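Local coordinates for protein histidine--tRNA ligase (Thermus thermophilus HB27, PDB 4RDX) that catalyses the ATP-dependent attachment of histidine to tRNA(His), working as a homodimeric class II aminoacyl-tRNA synthetase, at residues 162-167 / 257-262; 175-180 / 225-230; 180-185 / 202-207; 191-196 / 210-215. All blocks are in the same frame, centred on the assembly; numbering follows the deposited sequence.

Contact 1 (162-167 / 257-262); sequences KVKLSS and PALVRG. With nucleotides of chain B.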
# COMPACT_ATOMS: atom_id res chain seq x y z
N LYS A 162 21.48 -6.17 16.69
CA LYS A 162 21.90 -7.48 17.19
C LYS A 162 21.20 -8.64 16.49
O LYS A 162 20.00 -8.86 16.67
CB LYS A 162 21.72 -7.61 18.71
CG LYS A 162 22.23 -8.95 19.22
CD LYS A 162 21.66 -9.32 20.58
CE LYS A 162 22.30 -8.51 21.68
NZ LYS A 162 21.66 -8.81 23.00
N VAL A 163 21.97 -9.40 15.71
CA VAL A 163 21.45 -10.60 15.06
C VAL A 163 21.52 -11.79 16.01
O VAL A 163 22.59 -12.16 16.49
CB VAL A 163 22.24 -10.94 13.79
CG1 VAL A 163 21.66 -12.17 13.12
CG2 VAL A 163 22.25 -9.75 12.83
N LYS A 164 20.36 -12.37 16.30
CA LYS A 164 20.27 -13.57 17.11
C LYS A 164 19.95 -14.76 16.22
O LYS A 164 19.04 -14.70 15.39
CB LYS A 164 19.19 -13.45 18.17
CG LYS A 164 19.38 -12.30 19.15
CD LYS A 164 18.36 -12.39 20.27
CE LYS A 164 18.61 -11.33 21.33
NZ LYS A 164 17.74 -11.54 22.53
N LEU A 165 20.71 -15.84 16.39
CA LEU A 165 20.51 -17.07 15.63
C LEU A 165 20.41 -18.28 16.56
O LEU A 165 21.11 -18.35 17.57
CB LEU A 165 21.66 -17.29 14.64
CG LEU A 165 21.66 -18.64 13.92
CD1 LEU A 165 20.57 -18.70 12.87
CD2 LEU A 165 23.03 -18.96 13.31
N SER A 166 19.53 -19.21 16.21
CA SER A 166 19.41 -20.47 16.94
C SER A 166 18.62 -21.50 16.13
O SER A 166 18.36 -21.30 14.94
CB SER A 166 18.73 -20.25 18.29
OG SER A 166 18.95 -21.35 19.15
N SER A 167 18.26 -22.60 16.78
CA SER A 167 17.48 -23.64 16.14
C SER A 167 16.45 -24.22 17.11
O SER A 167 16.77 -24.50 18.27
CB SER A 167 18.39 -24.75 15.61
OG SER A 167 17.63 -25.88 15.21
N PRO A 257 21.14 -19.86 23.15
CA PRO A 257 20.76 -21.10 23.83
C PRO A 257 19.43 -21.61 23.30
O PRO A 257 19.27 -22.80 23.05
CB PRO A 257 20.59 -20.66 25.30
CG PRO A 257 20.97 -19.19 25.35
CD PRO A 257 21.70 -18.88 24.09
N ALA A 258 18.48 -20.69 23.13
CA ALA A 258 17.19 -21.02 22.55
C ALA A 258 16.49 -19.79 22.00
O ALA A 258 16.56 -18.70 22.57
CB ALA A 258 16.31 -21.71 23.58
N LEU A 259 15.82 -19.96 20.86
CA LEU A 259 14.91 -18.96 20.33
C LEU A 259 13.53 -19.57 20.22
O LEU A 259 13.18 -20.17 19.20
CB LEU A 259 15.38 -18.46 18.96
CG LEU A 259 16.43 -17.35 18.94
CD1 LEU A 259 16.71 -16.92 17.51
CD2 LEU A 259 15.97 -16.16 19.77
N VAL A 260 12.74 -19.43 21.28
CA VAL A 260 11.44 -20.09 21.37
C VAL A 260 10.45 -19.65 20.30
O VAL A 260 10.15 -18.47 20.14
CB VAL A 260 10.81 -19.92 22.76
CG1 VAL A 260 9.45 -20.60 22.81
CG2 VAL A 260 11.73 -20.50 23.83
N ARG A 261 9.95 -20.64 19.55
CA ARG A 261 8.90 -20.43 18.57
C ARG A 261 7.61 -21.06 19.09
O ARG A 261 7.62 -22.18 19.60
CB ARG A 261 9.29 -21.05 17.23
CG ARG A 261 10.42 -20.33 16.48
CD ARG A 261 10.02 -18.93 16.02
NE ARG A 261 10.38 -17.89 16.98
CZ ARG A 261 11.34 -16.99 16.79
NH1 ARG A 261 12.04 -16.99 15.67
NH2 ARG A 261 11.60 -16.09 17.72
N GLY A 262 6.50 -20.33 18.97
CA GLY A 262 5.21 -20.84 19.38
C GLY A 262 4.73 -22.03 18.57
O GLY A 262 4.89 -23.18 18.99
P A B 78 6.43 -16.41 18.70
OP1 A B 78 6.82 -17.08 19.96
OP2 A B 78 7.36 -15.44 18.07
O5' A B 78 6.09 -17.52 17.61
C5' A B 78 4.75 -17.75 17.22
C4' A B 78 4.44 -17.10 15.89
O4' A B 78 3.00 -17.02 15.71
C3' A B 78 4.91 -15.67 15.73
O3' A B 78 6.28 -15.57 15.38
C2' A B 78 3.97 -15.12 14.67
O2' A B 78 4.37 -15.53 13.37
C1' A B 78 2.67 -15.84 15.02
N9 A B 78 1.80 -15.02 15.89
C8 A B 78 2.13 -14.36 17.04
N7 A B 78 1.14 -13.72 17.60
C5 A B 78 0.07 -13.97 16.76
C6 A B 78 -1.28 -13.57 16.79
N6 A B 78 -1.79 -12.80 17.75
N1 A B 78 -2.08 -14.00 15.79
C2 A B 78 -1.56 -14.77 14.83
N3 A B 78 -0.31 -15.21 14.69
C4 A B 78 0.46 -14.77 15.70
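Ser-166 and Leu-259 bring the backbones within 5.8 Å between their CA atoms, where the loop 257-262 passes the end of strand 161-167 without any hydrogen bond joining the two segments. The contact therefore rests on packing, and Leu-259 supplies the largest share. Its CG lies 3.8 Å from CB of Ser-166, while the CD1 methyl is set against the strand backbone, 3.9 Å from O of Lys-164. A branched apolar residue suits this buried position, and the short Ser-166 lets the loop come close. The serine's OG swings beside its own carbonyl carbon (chi1 -163°), which turns it to the start of the loop, where it bonds the carbonyl of Glu-256. Further on, Arg-261 has its chain bent at chi2 and chi3 and folds back on the loop: NE donates to O of Val-260 at 3.2 Å, from above the carbonyl plane, and the guanidinium carries Leu-259 O over one face. NH2 forms a salt bridge with Glu-272 of strand 269-275, and the residue touches the bound histidine. Replacing it with an alanine here would probably leave Glu-272 without its mate and take away the group that lines the amino acid at this point. Gly-262 N donates to O5' of A78 of chain B at 3.1 Å in a nearly straight bond (164°); a CB on this residue would run into the sugar's C5'. The Arg-Gly pair belongs to the Arg-Gly-Leu-Asp-Tyr-Tyr signature of histidyl-tRNA synthetases, here joining the class II catalytic sheet to both histidine and the tRNA end.

Contact 2 (175-180 / 225-230); sequences ARYNAY and RPMLDF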
# COMPACT_ATOMS: atom_id res chain seq x y z
N ALA A 175 10.34 -32.07 21.54
CA ALA A 175 9.64 -32.96 22.46
C ALA A 175 10.57 -33.39 23.59
O ALA A 175 10.19 -33.37 24.77
CB ALA A 175 9.11 -34.18 21.72
N ARG A 176 11.79 -33.77 23.21
CA ARG A 176 12.82 -34.13 24.19
C ARG A 176 13.08 -32.98 25.15
O ARG A 176 13.08 -33.17 26.37
CB ARG A 176 14.13 -34.52 23.48
CG ARG A 176 14.39 -36.01 23.38
CD ARG A 176 15.77 -36.32 22.78
NE ARG A 176 15.71 -36.56 21.35
CZ ARG A 176 16.39 -35.87 20.44
NH1 ARG A 176 17.20 -34.89 20.83
NH2 ARG A 176 16.27 -36.15 19.16
N TYR A 177 13.29 -31.78 24.61
CA TYR A 177 13.61 -30.62 25.43
C TYR A 177 12.48 -30.28 26.40
O TYR A 177 12.73 -29.92 27.55
CB TYR A 177 13.98 -29.41 24.57
CG TYR A 177 14.70 -28.35 25.35
CD1 TYR A 177 15.86 -28.66 26.05
CD2 TYR A 177 14.24 -27.04 25.40
CE1 TYR A 177 16.54 -27.70 26.78
CE2 TYR A 177 14.91 -26.07 26.13
CZ TYR A 177 16.06 -26.41 26.81
OH TYR A 177 16.73 -25.45 27.53
N ASN A 178 11.24 -30.40 25.94
CA ASN A 178 10.08 -30.18 26.79
C ASN A 178 9.95 -31.21 27.92
O ASN A 178 9.73 -30.84 29.08
CB ASN A 178 8.80 -30.13 25.95
CG ASN A 178 8.62 -28.80 25.23
OD1 ASN A 178 9.50 -27.95 25.25
ND2 ASN A 178 7.47 -28.63 24.60
N ALA A 179 10.08 -32.49 27.58
CA ALA A 179 10.06 -33.55 28.58
C ALA A 179 11.16 -33.35 29.62
O ALA A 179 10.97 -33.61 30.81
CB ALA A 179 10.20 -34.92 27.92
N TYR A 180 12.31 -32.87 29.17
CA TYR A 180 13.45 -32.61 30.04
C TYR A 180 13.20 -31.42 30.97
O TYR A 180 13.46 -31.50 32.18
CB TYR A 180 14.72 -32.39 29.21
CG TYR A 180 15.83 -31.68 29.94
CD1 TYR A 180 16.58 -32.34 30.91
CD2 TYR A 180 16.13 -30.35 29.67
CE1 TYR A 180 17.60 -31.69 31.58
CE2 TYR A 180 17.15 -29.70 30.33
CZ TYR A 180 17.88 -30.37 31.29
OH TYR A 180 18.89 -29.72 31.96
N ARG A 225 20.17 -27.16 31.01
CA ARG A 225 20.88 -27.21 29.74
C ARG A 225 20.10 -26.45 28.66
O ARG A 225 18.88 -26.36 28.73
CB ARG A 225 21.11 -28.66 29.32
CG ARG A 225 21.61 -29.55 30.44
CD ARG A 225 21.83 -30.97 29.96
NE ARG A 225 23.03 -31.07 29.14
CZ ARG A 225 24.09 -31.81 29.46
NH1 ARG A 225 24.09 -32.52 30.58
NH2 ARG A 225 25.14 -31.84 28.65
N PRO A 226 20.81 -25.90 27.67
CA PRO A 226 20.18 -25.15 26.58
C PRO A 226 19.49 -26.06 25.57
O PRO A 226 19.74 -27.26 25.56
CB PRO A 226 21.36 -24.44 25.91
CG PRO A 226 22.52 -25.35 26.17
CD PRO A 226 22.28 -25.91 27.55
N MET A 227 18.62 -25.49 24.74
CA MET A 227 17.97 -26.23 23.67
C MET A 227 19.02 -26.74 22.68
O MET A 227 18.83 -27.76 22.02
CB MET A 227 16.94 -25.35 22.95
CG MET A 227 16.37 -25.94 21.67
SD MET A 227 15.40 -27.43 21.96
CE MET A 227 15.74 -28.34 20.46
N LEU A 228 20.15 -26.03 22.62
CA LEU A 228 21.26 -26.38 21.74
C LEU A 228 21.73 -27.82 21.95
O LEU A 228 22.11 -28.51 21.01
CB LEU A 228 22.43 -25.42 21.94
CG LEU A 228 22.37 -24.04 21.30
CD1 LEU A 228 23.67 -23.27 21.55
CD2 LEU A 228 22.09 -24.15 19.80
N ASP A 229 21.71 -28.25 23.21
CA ASP A 229 22.19 -29.58 23.59
C ASP A 229 21.22 -30.69 23.21
O ASP A 229 21.49 -31.87 23.42
CB ASP A 229 22.46 -29.62 25.09
CG ASP A 229 23.76 -28.94 25.47
OD1 ASP A 229 24.35 -28.27 24.60
OD2 ASP A 229 24.18 -29.07 26.64
N PHE A 230 20.07 -30.30 22.65
CA PHE A 230 19.01 -31.26 22.36
C PHE A 230 18.70 -31.37 20.87
O PHE A 230 17.71 -31.98 20.49
CB PHE A 230 17.75 -30.91 23.15
CG PHE A 230 17.80 -31.32 24.59
CD1 PHE A 230 18.73 -30.78 25.45
CD2 PHE A 230 16.90 -32.26 25.09
CE1 PHE A 230 18.78 -31.16 26.78
CE2 PHE A 230 16.94 -32.64 26.42
CZ PHE A 230 17.88 -32.09 27.26
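Phe-230 receives CD1 of Tyr-177 over the centre of one ring face, an edge-to-face (T-shaped) pair with centroids 5.0 Å apart and planes at 68°, while CB of Arg-176 lies at the edge of the Phe-230 ring. Met-227 covers one face of Tyr-177: its CA sits almost on the ring normal, 3.7 Å from the ring centroid, in a CH-pi contact, and SD adds an oblique Met-aromatic contact. Arg-225 O lies at that ring's edge. The ring of Tyr-180 takes CZ of Phe-230 over one face toward the rim, with planes at 38°. With CG beside its carbonyl carbon (chi1 -163°), Tyr-177 extends between Met-227 and Phe-230, and tyrosine suits the place by offering apolar faces and a terminal hydroxyl. Tyr-177 OH donates to Arg-225 O at 2.6 Å, in the carbonyl plane and on a lone pair, whereas Tyr-180 OH accepts from Arg-225 N at 3.0 Å, so the two hydroxyls hold the carbonyl and N-H of one residue. A valine in place of Tyr-177 would probably leave that carbonyl without its hydroxyl donor and open a gap between Met-227 and Phe-230. Helix 171-185 is thereby fastened to the loop between helices 213-221 and 233-248.

Contact 3 (180-185 / 202-207); sequences YLREVL and LNPMRI. With nucleotides of chain B.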
# COMPACT_ATOMS: atom_id res chain seq x y z
N TYR A 180 12.31 -32.87 29.17
CA TYR A 180 13.45 -32.61 30.04
C TYR A 180 13.20 -31.42 30.97
O TYR A 180 13.46 -31.50 32.18
CB TYR A 180 14.72 -32.39 29.21
CG TYR A 180 15.83 -31.68 29.94
CD1 TYR A 180 16.58 -32.34 30.91
CD2 TYR A 180 16.13 -30.35 29.67
CE1 TYR A 180 17.60 -31.69 31.58
CE2 TYR A 180 17.15 -29.70 30.33
CZ TYR A 180 17.88 -30.37 31.29
OH TYR A 180 18.89 -29.72 31.96
N LEU A 181 12.69 -30.32 30.41
CA LEU A 181 12.38 -29.13 31.19
C LEU A 181 11.34 -29.44 32.26
O LEU A 181 11.47 -29.01 33.41
CB LEU A 181 11.87 -28.01 30.28
CG LEU A 181 12.89 -27.33 29.36
CD1 LEU A 181 12.22 -26.28 28.50
CD2 LEU A 181 14.02 -26.73 30.17
N ARG A 182 10.31 -30.20 31.88
CA ARG A 182 9.30 -30.64 32.83
C ARG A 182 9.90 -31.51 33.92
O ARG A 182 9.67 -31.28 35.11
CB ARG A 182 8.17 -31.39 32.11
CG ARG A 182 7.21 -30.50 31.34
CD ARG A 182 6.00 -31.27 30.84
NE ARG A 182 4.99 -30.40 30.26
CZ ARG A 182 4.93 -30.06 28.98
NH1 ARG A 182 5.83 -30.54 28.12
NH2 ARG A 182 3.97 -29.26 28.54
N GLU A 183 10.68 -32.51 33.51
CA GLU A 183 11.33 -33.42 34.44
C GLU A 183 12.17 -32.68 35.49
O GLU A 183 12.09 -32.99 36.68
CB GLU A 183 12.21 -34.43 33.69
CG GLU A 183 12.90 -35.44 34.60
CD GLU A 183 13.22 -36.73 33.89
OE1 GLU A 183 13.43 -36.71 32.65
OE2 GLU A 183 13.27 -37.79 34.56
N VAL A 184 12.95 -31.70 35.04
CA VAL A 184 13.81 -30.96 35.96
C VAL A 184 13.03 -30.00 36.85
O VAL A 184 13.26 -29.93 38.06
CB VAL A 184 14.90 -30.17 35.20
CG1 VAL A 184 15.59 -29.17 36.12
CG2 VAL A 184 15.91 -31.13 34.59
N LEU A 185 12.10 -29.26 36.26
CA LEU A 185 11.44 -28.15 36.94
C LEU A 185 10.28 -28.54 37.86
O LEU A 185 9.97 -27.82 38.80
CB LEU A 185 10.99 -27.10 35.93
CG LEU A 185 12.11 -26.37 35.17
CD1 LEU A 185 11.54 -25.57 34.02
CD2 LEU A 185 12.90 -25.48 36.12
N LEU A 202 2.01 -26.30 30.35
CA LEU A 202 1.82 -26.53 28.91
C LEU A 202 2.94 -26.00 28.02
O LEU A 202 3.27 -26.60 26.99
CB LEU A 202 0.47 -25.96 28.45
CG LEU A 202 0.14 -26.04 26.96
CD1 LEU A 202 0.08 -27.48 26.49
CD2 LEU A 202 -1.17 -25.32 26.66
N ASN A 203 3.53 -24.87 28.40
CA ASN A 203 4.51 -24.19 27.55
C ASN A 203 5.86 -23.97 28.26
O ASN A 203 6.26 -22.83 28.47
CB ASN A 203 3.94 -22.84 27.12
CG ASN A 203 4.56 -22.31 25.84
OD1 ASN A 203 4.28 -21.19 25.42
ND2 ASN A 203 5.40 -23.13 25.22
N PRO A 204 6.55 -25.07 28.61
CA PRO A 204 7.73 -24.99 29.49
C PRO A 204 8.89 -24.16 28.96
O PRO A 204 9.66 -23.63 29.76
CB PRO A 204 8.15 -26.46 29.63
CG PRO A 204 6.94 -27.25 29.28
CD PRO A 204 6.26 -26.45 28.21
N MET A 205 9.04 -24.05 27.64
CA MET A 205 10.17 -23.32 27.08
C MET A 205 10.04 -21.81 27.27
O MET A 205 11.01 -21.07 27.09
CB MET A 205 10.37 -23.66 25.60
CG MET A 205 10.80 -25.10 25.36
SD MET A 205 11.00 -25.49 23.61
CE MET A 205 12.42 -24.48 23.21
N ARG A 206 8.85 -21.36 27.63
CA ARG A 206 8.62 -19.94 27.90
C ARG A 206 9.24 -19.55 29.24
O ARG A 206 9.56 -18.38 29.46
CB ARG A 206 7.12 -19.63 27.90
CG ARG A 206 6.62 -19.00 26.61
CD ARG A 206 7.11 -19.76 25.39
NE ARG A 206 6.32 -19.46 24.19
CZ ARG A 206 6.63 -18.51 23.31
NH1 ARG A 206 7.71 -17.77 23.48
NH2 ARG A 206 5.85 -18.32 22.25
N ILE A 207 9.40 -20.53 30.12
CA ILE A 207 10.05 -20.33 31.42
C ILE A 207 11.47 -19.81 31.23
O ILE A 207 11.94 -18.96 32.00
CB ILE A 207 10.09 -21.65 32.22
CG1 ILE A 207 8.67 -22.08 32.60
CG2 ILE A 207 10.95 -21.51 33.47
CD1 ILE A 207 8.59 -23.46 33.21
P C B 77 3.03 -17.45 23.84
OP1 C B 77 2.63 -18.71 23.17
OP2 C B 77 4.02 -17.49 24.95
O5' C B 77 3.58 -16.46 22.72
C5' C B 77 3.13 -16.56 21.38
C4' C B 77 3.32 -15.27 20.62
O4' C B 77 3.03 -14.15 21.49
C3' C B 77 4.73 -14.99 20.11
O3' C B 77 5.02 -15.66 18.90
C2' C B 77 4.74 -13.47 19.98
O2' C B 77 4.07 -13.06 18.80
C1' C B 77 3.89 -13.07 21.19
N1 C B 77 4.73 -12.78 22.37
C2 C B 77 5.28 -11.50 22.48
O2 C B 77 5.03 -10.67 21.60
N3 C B 77 6.06 -11.21 23.54
C4 C B 77 6.30 -12.14 24.47
N4 C B 77 7.07 -11.81 25.50
C5 C B 77 5.75 -13.46 24.38
C6 C B 77 4.98 -13.73 23.32
P A B 78 6.43 -16.41 18.70
OP1 A B 78 6.82 -17.08 19.96
OP2 A B 78 7.36 -15.44 18.07
O5' A B 78 6.09 -17.52 17.61
C5' A B 78 4.75 -17.75 17.22
C4' A B 78 4.44 -17.10 15.89
O4' A B 78 3.00 -17.02 15.71
C3' A B 78 4.91 -15.67 15.73
O3' A B 78 6.28 -15.57 15.38
C2' A B 78 3.97 -15.12 14.67
O2' A B 78 4.37 -15.53 13.37
C1' A B 78 2.67 -15.84 15.02
N9 A B 78 1.80 -15.02 15.89
C8 A B 78 2.13 -14.36 17.04
N7 A B 78 1.14 -13.72 17.60
C5 A B 78 0.07 -13.97 16.76
C6 A B 78 -1.28 -13.57 16.79
N6 A B 78 -1.79 -12.80 17.75
N1 A B 78 -2.08 -14.00 15.79
C2 A B 78 -1.56 -14.77 14.83
N3 A B 78 -0.31 -15.21 14.69
C4 A B 78 0.46 -14.77 15.70
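Arg-182 passes obliquely across Pro-204. Its CG stands beside the backbone N (chi1 -76°) and the chain runs extended from CG to NE, long enough to carry the guanidinium across the proline. There Pro-204 CG sits over the centre of one guanidinium face, 3.5 Å from CZ, so a charged group on a partly exposed residue lays its flat, poorly hydrated face on an apolar ring. Leu-181, just before it, and Leu-185, about one turn on, supply the buried apolar contacts. Leu-181 crosses Met-205 at about a right angle, its CD1 3.6 Å from Met-205 CG, and its CB faces that of Pro-204. Leu-185 and Ile-207 instead reach toward each other tip to tip, CD1 to CD1 at 3.7 Å: in both, chi1 near -66° sets the next carbon beside the backbone N and an extended chi2 carries CD1 outward. Pro-204 also fits the start of a turn-like run, where Asn-203 O accepts from Arg-206 N.

Arg-206 points off the other side of that run, toward the RNA. A bend at chi2 (48°) brings NE to Asn-203 OD1, 2.9 Å away and in the guanidinium plane, which restrains the rotation of the group. NH2 can then donate to OP1 of A78 of chain B at 2.8 Å, while OP2 of C77 of chain B lies over one guanidinium face. Two successive phosphates thus meet one arginine positioned by a second-shell asparagine. This largely helical region corresponds to the insertion domain of histidyl-tRNA synthetases, and here it meets the phosphates at the acceptor end of the tRNA.

Contact 4 (191-196 / 210-215); sequences ALSEDS and SKSERD. With nucleotides of chain B.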
# COMPACT_ATOMS: atom_id res chain seq x y z
N ALA A 191 8.93 -23.01 43.81
CA ALA A 191 9.94 -21.97 43.70
C ALA A 191 9.64 -21.05 42.52
O ALA A 191 10.15 -19.93 42.45
CB ALA A 191 11.32 -22.58 43.57
N LEU A 192 8.81 -21.52 41.60
CA LEU A 192 8.46 -20.75 40.41
C LEU A 192 7.41 -19.69 40.69
O LEU A 192 6.54 -19.87 41.55
CB LEU A 192 7.95 -21.68 39.30
CG LEU A 192 8.94 -22.65 38.67
CD1 LEU A 192 8.22 -23.55 37.69
CD2 LEU A 192 10.07 -21.90 37.99
N SER A 193 7.48 -18.59 39.96
CA SER A 193 6.44 -17.57 40.00
C SER A 193 5.19 -18.12 39.31
O SER A 193 5.24 -19.17 38.67
CB SER A 193 6.91 -16.28 39.33
OG SER A 193 7.27 -16.52 37.98
N GLU A 194 4.08 -17.40 39.45
CA GLU A 194 2.79 -17.88 38.93
C GLU A 194 2.80 -18.11 37.42
O GLU A 194 2.41 -19.19 36.94
CB GLU A 194 1.68 -16.90 39.32
CG GLU A 194 1.58 -16.64 40.82
CD GLU A 194 1.37 -17.91 41.61
OE1 GLU A 194 0.66 -18.82 41.12
OE2 GLU A 194 1.93 -18.01 42.73
N ASP A 195 3.25 -17.09 36.68
CA ASP A 195 3.36 -17.17 35.23
C ASP A 195 4.10 -18.44 34.80
O ASP A 195 3.61 -19.20 33.97
CB ASP A 195 4.11 -15.94 34.68
CG ASP A 195 3.29 -14.66 34.77
OD1 ASP A 195 2.04 -14.75 34.85
OD2 ASP A 195 3.88 -13.57 34.74
N SER A 196 5.27 -18.66 35.40
CA SER A 196 6.10 -19.82 35.10
C SER A 196 5.45 -21.15 35.48
O SER A 196 5.76 -22.18 34.89
CB SER A 196 7.46 -19.70 35.78
OG SER A 196 8.37 -18.97 34.98
N SER A 210 11.60 -16.08 30.96
CA SER A 210 10.92 -15.36 32.04
C SER A 210 11.67 -14.10 32.45
O SER A 210 12.90 -14.08 32.48
CB SER A 210 10.73 -16.27 33.25
OG SER A 210 10.16 -15.55 34.34
N LYS A 211 10.92 -13.05 32.76
CA LYS A 211 11.50 -11.78 33.17
C LYS A 211 11.60 -11.69 34.69
O LYS A 211 12.11 -10.72 35.24
CB LYS A 211 10.70 -10.62 32.58
CG LYS A 211 10.82 -10.52 31.07
CD LYS A 211 9.82 -9.57 30.43
CE LYS A 211 10.05 -9.50 28.92
NZ LYS A 211 9.05 -8.65 28.21
N SER A 212 11.11 -12.73 35.36
CA SER A 212 11.20 -12.85 36.81
C SER A 212 12.60 -13.24 37.26
O SER A 212 13.14 -14.26 36.84
CB SER A 212 10.19 -13.87 37.32
OG SER A 212 10.57 -14.38 38.59
N GLU A 213 13.18 -12.41 38.13
CA GLU A 213 14.55 -12.61 38.60
C GLU A 213 14.75 -13.94 39.33
O GLU A 213 15.77 -14.60 39.16
CB GLU A 213 14.96 -11.45 39.51
CG GLU A 213 16.26 -10.80 39.09
CD GLU A 213 16.29 -10.49 37.61
OE1 GLU A 213 16.85 -11.30 36.84
OE2 GLU A 213 15.77 -9.43 37.21
N ARG A 214 13.77 -14.32 40.14
CA ARG A 214 13.83 -15.57 40.89
C ARG A 214 13.87 -16.77 39.95
O ARG A 214 14.58 -17.75 40.20
CB ARG A 214 12.64 -15.68 41.85
CG ARG A 214 12.63 -14.62 42.94
CD ARG A 214 11.27 -14.52 43.61
NE ARG A 214 10.18 -14.59 42.64
CZ ARG A 214 9.86 -13.61 41.80
NH1 ARG A 214 10.53 -12.47 41.80
NH2 ARG A 214 8.85 -13.77 40.95
N ASP A 215 13.11 -16.70 38.86
CA ASP A 215 13.09 -17.76 37.86
C ASP A 215 14.46 -17.93 37.20
O ASP A 215 14.95 -19.05 37.07
CB ASP A 215 12.04 -17.48 36.78
CG ASP A 215 10.62 -17.71 37.27
OD1 ASP A 215 10.44 -18.47 38.25
OD2 ASP A 215 9.69 -17.13 36.68
P C B 74 7.49 -5.57 29.04
OP1 C B 74 8.80 -6.26 28.90
OP2 C B 74 6.71 -5.20 27.83
O5' C B 74 6.56 -6.48 29.96
C5' C B 74 7.04 -6.99 31.19
C4' C B 74 5.94 -7.64 32.00
O4' C B 74 4.85 -6.70 32.22
C3' C B 74 5.26 -8.84 31.36
O3' C B 74 6.02 -10.03 31.47
C2' C B 74 3.93 -8.89 32.11
O2' C B 74 4.10 -9.48 33.39
C1' C B 74 3.63 -7.40 32.30
N1 C B 74 2.71 -6.89 31.25
C2 C B 74 1.34 -7.15 31.37
O2 C B 74 0.93 -7.80 32.34
N3 C B 74 0.51 -6.68 30.42
C4 C B 74 1.00 -5.98 29.39
N4 C B 74 0.14 -5.53 28.47
C5 C B 74 2.39 -5.71 29.25
C6 C B 74 3.20 -6.18 30.19
P C B 75 6.00 -11.09 30.27
OP1 C B 75 6.96 -12.16 30.61
OP2 C B 75 6.14 -10.34 29.00
O5' C B 75 4.52 -11.70 30.32
C5' C B 75 4.09 -12.45 31.45
C4' C B 75 2.62 -12.78 31.38
O4' C B 75 1.83 -11.57 31.34
C3' C B 75 2.15 -13.56 30.16
O3' C B 75 2.43 -14.95 30.26
C2' C B 75 0.66 -13.25 30.12
O2' C B 75 -0.05 -14.08 31.03
C1' C B 75 0.62 -11.81 30.64
N1 C B 75 0.48 -10.82 29.55
C2 C B 75 -0.78 -10.67 28.95
O2 C B 75 -1.73 -11.37 29.34
N3 C B 75 -0.93 -9.77 27.95
C4 C B 75 0.10 -9.03 27.56
N4 C B 75 -0.10 -8.16 26.57
C5 C B 75 1.39 -9.16 28.16
C6 C B 75 1.53 -10.06 29.14
O HOH W 1 11.03 -18.27 40.95
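Asp-215 receives hydroxyls from both segments, and hydrogen bonds to its carboxylate dominate the contact. OD2 takes three. Ser-193 OG donates at 2.8 Å on the syn side, Ser-196 OG donates at 2.8 Å from above the carboxylate plane, and Ser-210 OG, from the aspartate's own segment, uses the anti lone pair at 2.9 Å. Ser-193 can reach because its chi1 of 59° sets OG between its backbone N and carbonyl carbon. The other oxygen, OD1, is held by a straight but weak bond from Ser-193 N at 3.4 Å and by a water. Serine suits these places, being small enough for three to crowd round one oxygen.

Turn and cap bonds shape the second segment. Ser-210 OG accepts from Ser-212 N at 3.1 Å, an ST turn, and Ser-212, the N-cap of helix 213-221, accepts weakly from Asp-215 N.

Packing is modest: CD2 of Leu-192 rests 3.5 Å from Asp-215 OD1, and the guanidinium of Arg-214 presents its edge, through NH2, to CB of Ser-193.

The extended Lys-211 brings NZ close to OP1 of C74 of chain B, at a separation too short to trust, and bonds OP2 of C75 of chain B weakly.

The carboxylate is buried yet surrounded by donors at the start of a helix, so it is likely to stay ionised, its charge stabilised by three hydroxyls that tie two helix starts together.

Strand 161-167 opens contact 1, the outermost loop, which closes only when the chain returns at 257-262; the other three lie nested within it. Helix 171-185 follows and starts contact 2 and then contact 3, which share Tyr-180. The chain next begins contact 4 at 191-196, closes contact 3 at 202-207 and closes contact 4 at 210-215, so contacts 3 and 4 cross. Contact 2 closes last of the inner three, at 225-230, with contact 3 nested inside it and contact 4 as well. Met-227 packs on Pro-257 and Ala-258, and Met-205 on Val-260, linking the helical insertion to the loop that leads on from the edge strand of the catalytic sheet.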